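Side-chain contacts in short chain dehydrogenase (Salmonella typhi, PDB 3G1T), which probably catalyses an NAD(P)-dependent oxidation or reduction as a member of the short-chain dehydrogenase family, its substrate being unknown: residues E29-Y34 with V41-R46; R53-I58 with P66-L71; N128-L133 with E175-V180; A136-L141 with R188-N193; A162-Y167 with S207-E212. All coordinates share one frame; numbering follows the deposited sequence.

Contact 1 (E29-Y34 with V41-R46); sequences EAALTY and VILLGR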
# COMPACT_ATOMS: atom_id res chain seq x y z
N GLU A 29 -25.65 -2.27 6.00
CA GLU A 29 -26.18 -3.62 5.73
C GLU A 29 -25.59 -4.68 6.63
O GLU A 29 -26.29 -5.51 7.19
CB GLU A 29 -25.98 -4.06 4.27
CG GLU A 29 -26.93 -5.17 3.83
CD GLU A 29 -28.41 -4.70 3.79
OE1 GLU A 29 -28.65 -3.50 3.58
OE2 GLU A 29 -29.31 -5.53 3.93
N ALA A 30 -24.26 -4.66 6.78
CA ALA A 30 -23.64 -5.69 7.62
C ALA A 30 -24.05 -5.49 9.10
O ALA A 30 -24.33 -6.46 9.81
CB ALA A 30 -22.13 -5.66 7.42
N ALA A 31 -24.12 -4.25 9.56
CA ALA A 31 -24.58 -4.00 10.96
C ALA A 31 -26.01 -4.57 11.21
O ALA A 31 -26.29 -5.32 12.17
CB ALA A 31 -24.47 -2.55 11.31
N LEU A 32 -26.96 -4.21 10.34
CA LEU A 32 -28.30 -4.81 10.37
C LEU A 32 -28.33 -6.32 10.33
O LEU A 32 -29.04 -6.94 11.14
CB LEU A 32 -29.10 -4.32 9.16
CG LEU A 32 -29.53 -2.86 9.30
CD1 LEU A 32 -30.17 -2.53 7.91
CD2 LEU A 32 -30.56 -2.61 10.41
N THR A 33 -27.61 -6.90 9.35
CA THR A 33 -27.57 -8.34 9.12
C THR A 33 -26.90 -9.05 10.32
O THR A 33 -27.41 -10.05 10.84
CB THR A 33 -26.75 -8.73 7.85
OG1 THR A 33 -27.20 -8.02 6.70
CG2 THR A 33 -26.92 -10.18 7.54
N TYR A 34 -25.78 -8.53 10.76
CA TYR A 34 -25.15 -9.14 11.99
C TYR A 34 -26.07 -9.12 13.22
O TYR A 34 -26.18 -10.15 13.91
CB TYR A 34 -23.79 -8.50 12.30
CG TYR A 34 -22.71 -8.71 11.28
CD1 TYR A 34 -22.76 -9.78 10.38
CD2 TYR A 34 -21.62 -7.85 11.26
CE1 TYR A 34 -21.73 -9.97 9.42
CE2 TYR A 34 -20.57 -8.01 10.35
CZ TYR A 34 -20.60 -9.06 9.46
OH TYR A 34 -19.51 -9.23 8.62
N VAL A 41 -23.89 -5.58 18.10
CA VAL A 41 -23.16 -4.83 17.07
C VAL A 41 -22.79 -3.50 17.70
O VAL A 41 -23.53 -2.99 18.53
CB VAL A 41 -24.05 -4.67 15.78
CG1 VAL A 41 -23.40 -3.71 14.80
CG2 VAL A 41 -24.28 -6.04 15.11
N ILE A 42 -21.61 -3.01 17.36
CA ILE A 42 -21.09 -1.71 17.73
C ILE A 42 -20.82 -1.03 16.40
O ILE A 42 -20.11 -1.55 15.50
CB ILE A 42 -19.78 -1.82 18.53
CG1 ILE A 42 -20.00 -2.63 19.82
CG2 ILE A 42 -19.38 -0.45 19.06
CD1 ILE A 42 -18.61 -3.10 20.35
N LEU A 43 -21.36 0.19 16.28
CA LEU A 43 -21.27 0.94 15.03
C LEU A 43 -20.21 2.00 15.14
O LEU A 43 -20.14 2.66 16.16
CB LEU A 43 -22.56 1.74 14.74
CG LEU A 43 -23.85 0.96 14.92
CD1 LEU A 43 -25.09 1.83 14.62
CD2 LEU A 43 -23.86 -0.21 14.04
N LEU A 44 -19.39 2.16 14.10
CA LEU A 44 -18.51 3.30 14.01
C LEU A 44 -18.67 4.03 12.68
O LEU A 44 -18.78 3.41 11.58
CB LEU A 44 -17.06 2.89 14.22
CG LEU A 44 -15.94 3.89 14.43
CD1 LEU A 44 -14.96 3.17 15.28
CD2 LEU A 44 -15.31 4.29 13.06
N GLY A 45 -18.66 5.35 12.79
CA GLY A 45 -18.78 6.20 11.61
C GLY A 45 -18.44 7.65 11.87
O GLY A 45 -17.98 8.00 12.96
N ARG A 46 -18.61 8.44 10.80
CA ARG A 46 -18.30 9.90 10.76
C ARG A 46 -19.41 10.72 11.41
O ARG A 46 -19.16 11.44 12.39
CB ARG A 46 -18.17 10.35 9.31
CG ARG A 46 -16.78 10.59 8.81
CD ARG A 46 -16.74 10.16 7.36
NE ARG A 46 -15.40 10.27 6.77
CZ ARG A 46 -14.37 9.43 6.96
NH1 ARG A 46 -14.46 8.35 7.76
NH2 ARG A 46 -13.22 9.68 6.34

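Contact 2 (R53-I58 with P66-L71); sequences RVAQHI and PQWFTL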
# COMPACT_ATOMS: atom_id res chain seq x y z
N ARG A 53 -29.36 6.77 13.54
CA ARG A 53 -30.50 6.26 12.73
C ARG A 53 -30.34 4.76 12.50
O ARG A 53 -31.30 4.02 12.56
CB ARG A 53 -30.63 7.00 11.38
CG ARG A 53 -31.51 6.32 10.33
CD ARG A 53 -31.61 7.15 9.02
NE ARG A 53 -32.34 8.41 9.24
CZ ARG A 53 -31.87 9.63 8.93
NH1 ARG A 53 -30.66 9.78 8.36
NH2 ARG A 53 -32.61 10.70 9.19
N VAL A 54 -29.11 4.33 12.25
CA VAL A 54 -28.90 2.90 12.01
C VAL A 54 -29.10 2.15 13.32
O VAL A 54 -29.77 1.05 13.40
CB VAL A 54 -27.49 2.63 11.39
CG1 VAL A 54 -27.26 1.18 11.28
CG2 VAL A 54 -27.36 3.26 9.98
N ALA A 55 -28.54 2.70 14.38
CA ALA A 55 -28.68 2.04 15.68
C ALA A 55 -30.16 1.94 16.09
O ALA A 55 -30.54 0.97 16.72
CB ALA A 55 -27.89 2.75 16.75
N GLN A 56 -30.97 2.97 15.77
CA GLN A 56 -32.41 2.99 16.10
C GLN A 56 -33.17 1.94 15.30
O GLN A 56 -34.08 1.30 15.79
CB GLN A 56 -33.00 4.39 15.87
CG GLN A 56 -32.32 5.50 16.71
CD GLN A 56 -33.19 6.15 17.79
OE1 GLN A 56 -32.92 7.29 18.21
NE2 GLN A 56 -34.22 5.43 18.27
N HIS A 57 -32.75 1.73 14.05
CA HIS A 57 -33.35 0.72 13.19
C HIS A 57 -33.08 -0.64 13.83
O HIS A 57 -34.00 -1.43 13.97
CB HIS A 57 -32.78 0.89 11.75
CG HIS A 57 -33.35 -0.03 10.70
ND1 HIS A 57 -33.16 0.18 9.35
CD2 HIS A 57 -34.14 -1.14 10.80
CE1 HIS A 57 -33.76 -0.78 8.66
NE2 HIS A 57 -34.37 -1.59 9.51
N ILE A 58 -31.86 -0.91 14.29
CA ILE A 58 -31.53 -2.21 14.91
C ILE A 58 -32.35 -2.33 16.21
O ILE A 58 -32.92 -3.40 16.47
CB ILE A 58 -29.98 -2.35 15.16
CG1 ILE A 58 -29.22 -2.56 13.84
CG2 ILE A 58 -29.61 -3.47 16.22
CD1 ILE A 58 -27.67 -2.27 13.95
N PRO A 66 -27.83 -0.52 19.98
CA PRO A 66 -26.36 -0.66 19.78
C PRO A 66 -25.64 0.55 20.19
O PRO A 66 -26.15 1.67 20.04
CB PRO A 66 -26.23 -0.78 18.26
CG PRO A 66 -27.50 -1.33 17.83
CD PRO A 66 -28.55 -0.79 18.72
N GLN A 67 -24.43 0.36 20.69
CA GLN A 67 -23.58 1.50 20.93
C GLN A 67 -22.91 1.95 19.66
O GLN A 67 -22.66 1.15 18.76
CB GLN A 67 -22.56 1.20 22.02
CG GLN A 67 -23.16 1.45 23.42
CD GLN A 67 -22.14 1.34 24.54
OE1 GLN A 67 -22.42 0.75 25.59
NE2 GLN A 67 -20.93 1.88 24.31
N TRP A 68 -22.67 3.24 19.56
CA TRP A 68 -21.98 3.78 18.41
C TRP A 68 -20.87 4.71 18.84
O TRP A 68 -20.87 5.18 19.95
CB TRP A 68 -22.95 4.45 17.41
CG TRP A 68 -23.93 5.42 18.05
CD1 TRP A 68 -25.20 5.15 18.49
CD2 TRP A 68 -23.71 6.82 18.33
NE1 TRP A 68 -25.78 6.28 19.00
CE2 TRP A 68 -24.88 7.32 18.93
CE3 TRP A 68 -22.62 7.69 18.13
CZ2 TRP A 68 -25.01 8.66 19.33
CZ3 TRP A 68 -22.75 9.01 18.52
CH2 TRP A 68 -23.93 9.48 19.13
N PHE A 69 -19.95 4.97 17.93
CA PHE A 69 -18.85 5.88 18.17
C PHE A 69 -18.68 6.68 16.95
O PHE A 69 -18.64 6.13 15.83
CB PHE A 69 -17.56 5.11 18.33
CG PHE A 69 -17.54 4.33 19.52
CD1 PHE A 69 -17.20 4.92 20.72
CD2 PHE A 69 -17.98 2.99 19.51
CE1 PHE A 69 -17.23 4.20 21.88
CE2 PHE A 69 -18.02 2.26 20.67
CZ PHE A 69 -17.63 2.85 21.88
N THR A 70 -18.46 7.97 17.14
CA THR A 70 -18.10 8.78 15.99
C THR A 70 -16.56 8.79 15.95
O THR A 70 -15.91 8.99 16.97
CB THR A 70 -18.71 10.14 16.07
OG1 THR A 70 -18.44 10.62 17.38
CG2 THR A 70 -20.26 10.05 15.88
N LEU A 71 -15.99 8.48 14.79
CA LEU A 71 -14.51 8.56 14.57
C LEU A 71 -14.30 8.96 13.13
O LEU A 71 -14.86 8.33 12.22
CB LEU A 71 -13.78 7.25 14.86
CG LEU A 71 -12.22 7.19 14.83
CD1 LEU A 71 -11.51 7.78 16.05
CD2 LEU A 71 -11.76 5.79 14.57

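Contact 3 (N128-L133 with E175-V180); sequences NATFML and EGMMQV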
# COMPACT_ATOMS: atom_id res chain seq x y z
N ASN A 128 -3.54 4.07 6.87
CA ASN A 128 -2.93 4.38 8.19
C ASN A 128 -3.91 4.43 9.35
O ASN A 128 -3.60 3.99 10.47
CB ASN A 128 -2.16 5.71 8.15
CG ASN A 128 -1.10 5.74 7.06
OD1 ASN A 128 -0.55 4.73 6.71
ND2 ASN A 128 -0.86 6.93 6.47
N ALA A 129 -5.09 5.02 9.14
CA ALA A 129 -6.07 5.04 10.21
C ALA A 129 -6.71 3.67 10.43
O ALA A 129 -7.07 3.32 11.53
CB ALA A 129 -7.14 6.04 9.85
N THR A 130 -6.86 2.88 9.37
CA THR A 130 -7.43 1.57 9.49
C THR A 130 -6.41 0.72 10.29
O THR A 130 -6.79 -0.04 11.17
CB THR A 130 -7.73 1.00 8.07
OG1 THR A 130 -8.77 1.79 7.46
CG2 THR A 130 -8.16 -0.42 8.15
N PHE A 131 -5.12 0.89 10.02
CA PHE A 131 -4.08 0.29 10.87
C PHE A 131 -4.14 0.73 12.33
O PHE A 131 -4.14 -0.09 13.23
CB PHE A 131 -2.64 0.58 10.29
CG PHE A 131 -1.55 0.56 11.36
CD1 PHE A 131 -1.22 -0.64 11.98
CD2 PHE A 131 -0.89 1.75 11.73
CE1 PHE A 131 -0.22 -0.67 12.98
CE2 PHE A 131 0.17 1.74 12.75
CZ PHE A 131 0.46 0.47 13.37
N MET A 132 -4.16 2.03 12.56
CA MET A 132 -4.18 2.56 13.93
C MET A 132 -5.37 2.03 14.76
O MET A 132 -5.20 1.63 15.94
CB MET A 132 -4.22 4.06 13.90
CG MET A 132 -2.77 4.71 13.66
SD MET A 132 -2.60 6.52 13.85
CE MET A 132 -3.65 7.08 12.51
N LEU A 133 -6.57 2.11 14.16
CA LEU A 133 -7.78 1.50 14.77
C LEU A 133 -7.63 0.00 15.04
O LEU A 133 -7.89 -0.47 16.17
CB LEU A 133 -9.01 1.75 13.87
CG LEU A 133 -10.35 1.28 14.48
CD1 LEU A 133 -10.58 1.90 15.93
CD2 LEU A 133 -11.44 1.69 13.42
N GLU A 175 -4.26 -5.51 1.34
CA GLU A 175 -3.90 -6.99 1.24
C GLU A 175 -2.59 -7.33 1.98
O GLU A 175 -2.53 -8.28 2.72
CB GLU A 175 -3.81 -7.44 -0.26
CG GLU A 175 -5.24 -7.20 -0.95
CD GLU A 175 -6.26 -8.32 -0.69
OE1 GLU A 175 -5.96 -9.20 0.17
OE2 GLU A 175 -7.34 -8.34 -1.39
N GLY A 176 -1.56 -6.54 1.75
CA GLY A 176 -0.31 -6.70 2.49
C GLY A 176 -0.46 -6.66 4.01
O GLY A 176 0.05 -7.56 4.76
N MET A 177 -1.17 -5.66 4.49
CA MET A 177 -1.29 -5.46 5.95
C MET A 177 -2.14 -6.60 6.51
O MET A 177 -1.83 -7.17 7.58
CB MET A 177 -1.83 -4.07 6.21
CG MET A 177 -2.56 -3.83 7.53
SD MET A 177 -3.29 -2.12 7.72
CE MET A 177 -4.45 -1.96 6.39
N MET A 178 -3.19 -7.02 5.79
CA MET A 178 -3.96 -8.19 6.18
C MET A 178 -3.07 -9.46 6.23
O MET A 178 -3.11 -10.19 7.26
CB MET A 178 -5.11 -8.48 5.20
CG MET A 178 -5.84 -9.91 5.42
SD MET A 178 -5.20 -11.37 4.72
CE MET A 178 -5.59 -10.91 2.91
N GLN A 179 -2.19 -9.67 5.24
CA GLN A 179 -1.27 -10.87 5.22
C GLN A 179 -0.28 -10.85 6.37
O GLN A 179 -0.10 -11.92 6.95
CB GLN A 179 -0.47 -10.98 3.93
CG GLN A 179 -1.42 -11.30 2.75
CD GLN A 179 -0.67 -11.55 1.47
OE1 GLN A 179 0.52 -11.87 1.47
NE2 GLN A 179 -1.39 -11.43 0.35
N VAL A 180 0.23 -9.67 6.73
CA VAL A 180 1.17 -9.56 7.93
C VAL A 180 0.42 -10.00 9.19
O VAL A 180 0.93 -10.83 9.98
CB VAL A 180 1.77 -8.17 8.07
CG1 VAL A 180 2.62 -8.02 9.40
CG2 VAL A 180 2.70 -7.95 6.86

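Contact 4 (A136-L141 with R188-N193); sequences ALLPLL and RSLRVN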
# COMPACT_ATOMS: atom_id res chain seq x y z
N ALA A 136 -5.28 -0.70 18.03
CA ALA A 136 -5.90 -0.39 19.33
C ALA A 136 -6.90 -1.44 19.84
O ALA A 136 -7.16 -1.47 21.06
CB ALA A 136 -6.59 0.92 19.25
N LEU A 137 -7.52 -2.19 18.89
CA LEU A 137 -8.51 -3.25 19.12
C LEU A 137 -7.95 -4.67 19.17
O LEU A 137 -8.69 -5.60 19.52
CB LEU A 137 -9.59 -3.17 18.02
CG LEU A 137 -10.22 -1.76 17.97
CD1 LEU A 137 -11.16 -1.75 16.76
CD2 LEU A 137 -11.05 -1.57 19.23
N LEU A 138 -6.65 -4.85 18.94
CA LEU A 138 -6.11 -6.25 18.97
C LEU A 138 -6.24 -6.93 20.35
O LEU A 138 -6.61 -8.11 20.43
CB LEU A 138 -4.65 -6.29 18.54
CG LEU A 138 -4.46 -6.15 17.01
CD1 LEU A 138 -2.96 -5.93 16.69
CD2 LEU A 138 -5.06 -7.25 16.20
N PRO A 139 -5.98 -6.17 21.47
CA PRO A 139 -6.19 -6.88 22.76
C PRO A 139 -7.63 -7.41 22.99
O PRO A 139 -7.80 -8.56 23.40
CB PRO A 139 -5.83 -5.82 23.81
CG PRO A 139 -4.78 -4.98 23.11
CD PRO A 139 -5.49 -4.81 21.70
N LEU A 140 -8.64 -6.63 22.58
CA LEU A 140 -10.01 -7.04 22.75
C LEU A 140 -10.35 -8.17 21.82
O LEU A 140 -11.07 -9.07 22.22
CB LEU A 140 -10.96 -5.88 22.43
CG LEU A 140 -11.22 -4.94 23.62
CD1 LEU A 140 -11.74 -3.56 23.17
CD2 LEU A 140 -12.24 -5.53 24.65
N LEU A 141 -9.74 -8.17 20.65
CA LEU A 141 -9.96 -9.25 19.71
C LEU A 141 -9.39 -10.56 20.20
O LEU A 141 -9.99 -11.63 19.96
CB LEU A 141 -9.41 -8.92 18.33
CG LEU A 141 -10.26 -8.07 17.42
CD1 LEU A 141 -9.46 -7.39 16.25
CD2 LEU A 141 -11.43 -8.96 16.86
N ARG A 188 -2.99 -18.75 16.58
CA ARG A 188 -3.72 -18.24 17.71
C ARG A 188 -5.21 -18.08 17.33
O ARG A 188 -5.66 -18.59 16.30
CB ARG A 188 -3.13 -16.88 18.19
CG ARG A 188 -1.80 -17.03 19.04
CD ARG A 188 -1.33 -15.70 19.62
NE ARG A 188 -0.54 -14.94 18.64
CZ ARG A 188 -0.02 -13.75 18.91
NH1 ARG A 188 -0.20 -13.23 20.12
NH2 ARG A 188 0.67 -13.06 17.98
N SER A 189 -5.95 -17.44 18.23
CA SER A 189 -7.43 -17.52 18.20
C SER A 189 -8.04 -16.50 17.23
O SER A 189 -9.25 -16.58 16.94
CB SER A 189 -7.99 -17.24 19.59
OG SER A 189 -7.64 -15.93 20.03
N LEU A 190 -7.18 -15.66 16.66
CA LEU A 190 -7.61 -14.56 15.73
C LEU A 190 -7.32 -14.90 14.30
O LEU A 190 -6.16 -15.08 13.92
CB LEU A 190 -6.85 -13.27 16.06
CG LEU A 190 -7.20 -11.98 15.28
CD1 LEU A 190 -8.77 -11.53 15.13
CD2 LEU A 190 -6.27 -10.82 15.87
N ARG A 191 -8.38 -14.92 13.45
CA ARG A 191 -8.20 -15.04 12.03
C ARG A 191 -8.42 -13.70 11.32
O ARG A 191 -9.13 -12.79 11.86
CB ARG A 191 -9.11 -16.09 11.46
CG ARG A 191 -10.59 -15.76 11.61
CD ARG A 191 -11.43 -16.98 11.24
NE ARG A 191 -12.91 -16.77 11.32
CZ ARG A 191 -13.62 -16.74 12.44
NH1 ARG A 191 -14.98 -16.56 12.39
NH2 ARG A 191 -13.04 -16.90 13.62
N VAL A 192 -7.73 -13.56 10.19
CA VAL A 192 -7.69 -12.16 9.55
C VAL A 192 -7.83 -12.35 8.08
O VAL A 192 -7.02 -13.07 7.50
CB VAL A 192 -6.31 -11.46 9.81
CG1 VAL A 192 -6.32 -10.00 9.35
CG2 VAL A 192 -5.91 -11.61 11.31
N ASN A 193 -8.74 -11.63 7.41
CA ASN A 193 -8.96 -11.94 5.98
C ASN A 193 -9.49 -10.71 5.30
O ASN A 193 -9.79 -9.76 6.00
CB ASN A 193 -10.05 -12.99 5.85
CG ASN A 193 -9.59 -14.34 6.34
OD1 ASN A 193 -8.82 -15.02 5.64
ND2 ASN A 193 -10.07 -14.76 7.53
O HOH W 1 -9.50 -14.31 19.44

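Contact 5 (A162-Y167 with S207-E212); sequences ANWGAY and SAFPTE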
# COMPACT_ATOMS: atom_id res chain seq x y z
N ALA A 162 -5.52 1.05 -14.90
CA ALA A 162 -5.57 2.44 -15.27
C ALA A 162 -6.67 3.15 -14.54
O ALA A 162 -7.83 2.65 -14.47
CB ALA A 162 -5.82 2.61 -16.85
N ASN A 163 -6.31 4.37 -14.09
CA ASN A 163 -7.18 5.35 -13.47
C ASN A 163 -7.57 5.03 -12.05
O ASN A 163 -8.28 5.81 -11.49
CB ASN A 163 -8.45 5.61 -14.33
CG ASN A 163 -8.09 6.20 -15.65
OD1 ASN A 163 -7.33 7.16 -15.70
ND2 ASN A 163 -8.60 5.60 -16.78
N TRP A 164 -7.10 3.91 -11.46
CA TRP A 164 -7.48 3.60 -10.11
C TRP A 164 -6.54 4.15 -9.01
O TRP A 164 -6.84 4.05 -7.82
CB TRP A 164 -7.80 2.12 -9.94
CG TRP A 164 -9.15 1.81 -10.56
CD1 TRP A 164 -9.37 1.42 -11.80
CD2 TRP A 164 -10.43 1.82 -9.89
NE1 TRP A 164 -10.76 1.25 -12.03
CE2 TRP A 164 -11.42 1.51 -10.87
CE3 TRP A 164 -10.84 2.10 -8.58
CZ2 TRP A 164 -12.81 1.37 -10.54
CZ3 TRP A 164 -12.21 1.98 -8.23
CH2 TRP A 164 -13.17 1.62 -9.23
N GLY A 165 -5.43 4.75 -9.46
CA GLY A 165 -4.58 5.66 -8.62
C GLY A 165 -4.43 5.32 -7.14
O GLY A 165 -4.08 4.12 -6.81
N ALA A 166 -4.76 6.28 -6.25
CA ALA A 166 -4.61 6.08 -4.82
C ALA A 166 -5.46 4.92 -4.30
O ALA A 166 -5.04 4.17 -3.45
CB ALA A 166 -4.91 7.38 -4.05
N TYR A 167 -6.66 4.77 -4.79
CA TYR A 167 -7.53 3.67 -4.33
C TYR A 167 -6.85 2.28 -4.50
O TYR A 167 -6.76 1.49 -3.53
CB TYR A 167 -8.85 3.66 -5.11
CG TYR A 167 -9.89 2.75 -4.44
CD1 TYR A 167 -10.45 3.13 -3.19
CD2 TYR A 167 -10.29 1.52 -5.02
CE1 TYR A 167 -11.43 2.32 -2.57
CE2 TYR A 167 -11.27 0.70 -4.36
CZ TYR A 167 -11.82 1.15 -3.19
OH TYR A 167 -12.74 0.40 -2.50
N SER A 207 -20.10 6.63 -8.25
CA SER A 207 -19.25 7.81 -8.43
C SER A 207 -18.15 7.41 -9.44
O SER A 207 -17.84 8.12 -10.41
CB SER A 207 -18.67 8.20 -7.09
OG SER A 207 -17.74 9.25 -7.32
N ALA A 208 -17.62 6.22 -9.24
CA ALA A 208 -16.61 5.70 -10.15
C ALA A 208 -17.17 5.39 -11.55
O ALA A 208 -16.48 5.56 -12.53
CB ALA A 208 -15.88 4.43 -9.49
N PHE A 209 -18.41 4.88 -11.63
CA PHE A 209 -19.01 4.44 -12.93
C PHE A 209 -20.35 5.19 -13.10
O PHE A 209 -21.44 4.54 -13.08
CB PHE A 209 -19.31 2.96 -12.91
CG PHE A 209 -18.09 2.11 -12.79
CD1 PHE A 209 -17.43 1.66 -13.96
CD2 PHE A 209 -17.66 1.66 -11.55
CE1 PHE A 209 -16.30 0.86 -13.87
CE2 PHE A 209 -16.54 0.89 -11.46
CZ PHE A 209 -15.86 0.48 -12.61
N PRO A 210 -20.28 6.48 -13.42
CA PRO A 210 -21.56 7.27 -13.57
C PRO A 210 -22.55 6.82 -14.67
O PRO A 210 -23.79 7.04 -14.56
CB PRO A 210 -21.06 8.71 -13.73
CG PRO A 210 -19.52 8.55 -14.18
CD PRO A 210 -19.07 7.34 -13.50
N THR A 211 -22.02 6.15 -15.70
CA THR A 211 -22.89 5.65 -16.78
C THR A 211 -23.62 4.36 -16.42
O THR A 211 -24.68 4.08 -16.98
CB THR A 211 -22.12 5.48 -18.15
OG1 THR A 211 -21.03 4.57 -17.98
CG2 THR A 211 -21.54 6.86 -18.63
N GLU A 212 -23.05 3.57 -15.51
CA GLU A 212 -23.54 2.21 -15.27
C GLU A 212 -24.98 2.23 -14.66
O GLU A 212 -25.35 3.12 -13.89
CB GLU A 212 -22.60 1.50 -14.30
CG GLU A 212 -23.07 0.30 -13.65
CD GLU A 212 -21.91 -0.26 -12.78
OE1 GLU A 212 -21.70 0.22 -11.63
OE2 GLU A 212 -21.20 -1.15 -13.32

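Contact 1 (E29-Y34 with V41-R46)
The methyl of A31 sits against two side chains on the helix-facing side of strand 40-45: its CB lies 3.8 Å from CG1 of V41 and 3.6 Å from CD2 of L43. V41 divides its branches between two helix residues. With CG1 anti to the backbone N (chi1 171°), that methyl comes up beside the A31 methyl, while CG2 points toward the carboxy-terminal end of 29-34. There CG2 rests 3.6 Å from the carbonyl oxygen of A31 and 3.8 Å from CB of Y34. L43 reaches the helix through one branch tip, CD2; its CB bond itself does not aim at the helix.

Y34 brings only the root of its side chain. Its CB points at the strand, but the first torsion (chi1 -64°) leaves CG beside the backbone N and carries the ring off, with one face lying over the A30 carbonyl carbon, offset toward the rim. The phenol OH ends in a hydrogen bond to the carbonyl of Y227. On the far side of the helix, T33 OG1 is hydrogen-bonded to the E29 carbonyl oxygen at 2.7 Å, tilted above the carbonyl plane, and the same oxygen also accepts the helical N-H of T33.

All four touching residues are buried and the side-chain contacts between them are apolar. The short axes approach to 8.9 Å and run nearly antiparallel, at 168°, the geometry of a helix laid along a sheet. A helix packed on the sheet and leading to the neighbouring parallel strand is the beta-alpha-beta crossover of a Rossmann fold, here the unit strand 16-19, helix 25-36, strand 40-45.

Contact 2 (R53-I58 with P66-L71)
In the second beta-alpha-beta unit of the Rossmann fold, formed by strand 40-45, helix 48-62 and strand 67-70, P66 meets A55 and I58 just as the chain enters its last strand. The proline ring is the principal wedge. Its CG presses on CG2 of I58 at 3.4 Å, tighter than ordinary carbon contact, and its CD lies 3.3 Å from the carbonyl oxygen of A55. I58 holds CG2 anti to its backbone N, which turns that methyl onto the ring; CD1 of the other branch also approaches P66 CG, at 4.0 Å, so both branches bear on one ring atom.

A55 adds its methyl, whose CB is 4.1 Å from P66 CD. The same CB is 4.0 Å from CD1 of W68, approaching the indole obliquely; W68 was modelled in two conformers, so this contact, measured in one, is less certain. The side-chain contacts are apolar and the interface is only partly buried.

Around it, A55 and W68 also touch L43 of strand 40-45, to which strand 67-70 is joined by backbone hydrogen bonds, I58 packs on L32 and A35 of helix 25-36, and W68 lies against E48 and L51 of helix 48-62.

Contact 3 (N128-L133 with E175-V180)
This is a sparse, buried helix-to-helix contact in which M177 of helix 165-185 reaches across to T130 and F131 of helix 116-142, on one flank of the Rossmann-fold sheet. In short-chain dehydrogenases the corresponding two helices commonly pair with those of a second subunit in a four-helix bundle, and the surroundings here agree with that: F131 stacks its ring on W119 of the second subunit, and M177 packs on T169 of that subunit.

The contact buries 100 Å² in all; the nearest CA atoms, those of F131 and M177, are 8.1 Å apart, and the M177 side chain spans the gap. M177 does so by extension: CG is anti to the backbone N (chi1 156°) and the next bond is also anti, which sends the sulfur straight toward helix 116-142. F131 offers its base, its ring being swung away to the dimer partner. T130 offers its methyl, while its OG1 is hydrogen-bonded to the carbonyl of V125.

At the terminal bond M177 bends (chi3 61°), which leaves CE 4.4 Å from T130 CG2, while its SD rests 3.8 Å from F131 CB.

Contact 4 (A136-L141 with R188-N193)
L190 extends its CG anti to the backbone N (chi1 -177°), which pushes both its methyls toward helix 116-142, where L138 and L141 each keep CG beside the backbone N (chi1 -76° and -82°). The fork of L190 therefore serves two partners one turn apart. CD2 meets CD2 of L138 at 3.8 Å, the two side chains crossing at about a right angle. CD1 meets CD2 of L141 more loosely, at 4.1 Å, and lies 4.2 Å from the CB of that residue, the approach here being oblique. All three leucines are buried.

Beside this apolar patch a water bridges the L141 backbone carbonyl and the S189 side-chain hydroxyl. It donates to the carbonyl oxygen of L141 at 2.8 Å and accepts from the hydroxyl OG of S189 at a short 2.5 Å, so the serine proton points to the water. The bridge links the helix near its carboxy-terminal end to the residue just before L190.

The contact thus sets helix 116-142 against the beginning of strand 190-196, a parallel strand of the Rossmann-fold sheet. Y185 of helix 165-185 touches both L138 and L190, L149 of neighbouring strand 147-152 packs on L190, and L95, in the loop after helix 78-91, touches L141.

Contact 5 (A162-Y167 with S207-E212)
Aromatic and apolar contacts between W164 and the pair A208-F209 join two loop-helix junctions of this Rossmann-fold short-chain dehydrogenase at its surface. W164 stands just before helix 165-185, whose Y167 heads the Tyr-X-X-X-Lys sequence of the family; A208 ends the short helix 203-208 and F209 is the first residue after it, in a part of the chain that in relatives often borders the substrate pocket. By that analogy the contact probably lies near the active-site cleft.

Polar interactions lie beside the interface. R205 makes a cation-pi contact with the F209 ring and a salt bridge with E212 OE1, while a type I turn from F209 to E212 is closed by the bond from E212 N to F209 O, 3.1 Å long. At 162-167, the backbone N-H groups of A162 and N163 are hydrogen-bonded to D183 and E184 of the second subunit.

Ring against ring, W164 presents its six-membered edge. Its chi1 of -75° keeps CG beside the backbone N and leads the indole across to F209. The side chains cross at about a right angle; A208 CB approaches W164 CH2 obliquely at 3.9 Å. F209 CE2 lies in the indole plane, 3.9 Å from W164 CZ2, and F209 CZ at the same edge near that plane, 3.8 Å from CZ2.

Contacts 1, 3 and 4 are buried, contact 2 is partly so, and contact 5 lies at the surface, its centre about 20 Å from the centre of the chain. Contacts 1 and 2 are consecutive crossovers joined through adjacent strands 40-45 and 67-70, where F69 N probably bonds L43 O at 2.9 Å. Contacts 3 and 4 share helix 116-142, and M178 of the former packs on V192 and N193 of the latter; contact 5 uses the start of the helix that contact 3 uses further on. Alanine, valine and leucine dominate contact 1, a proline wedge contact 2, a methionine span contact 3, leucines plus a water bridge contact 4, and the indole edge of W164 against F209, with the A208 methyl, contact 5. Contacts 3 and 5 also touch the second subunit.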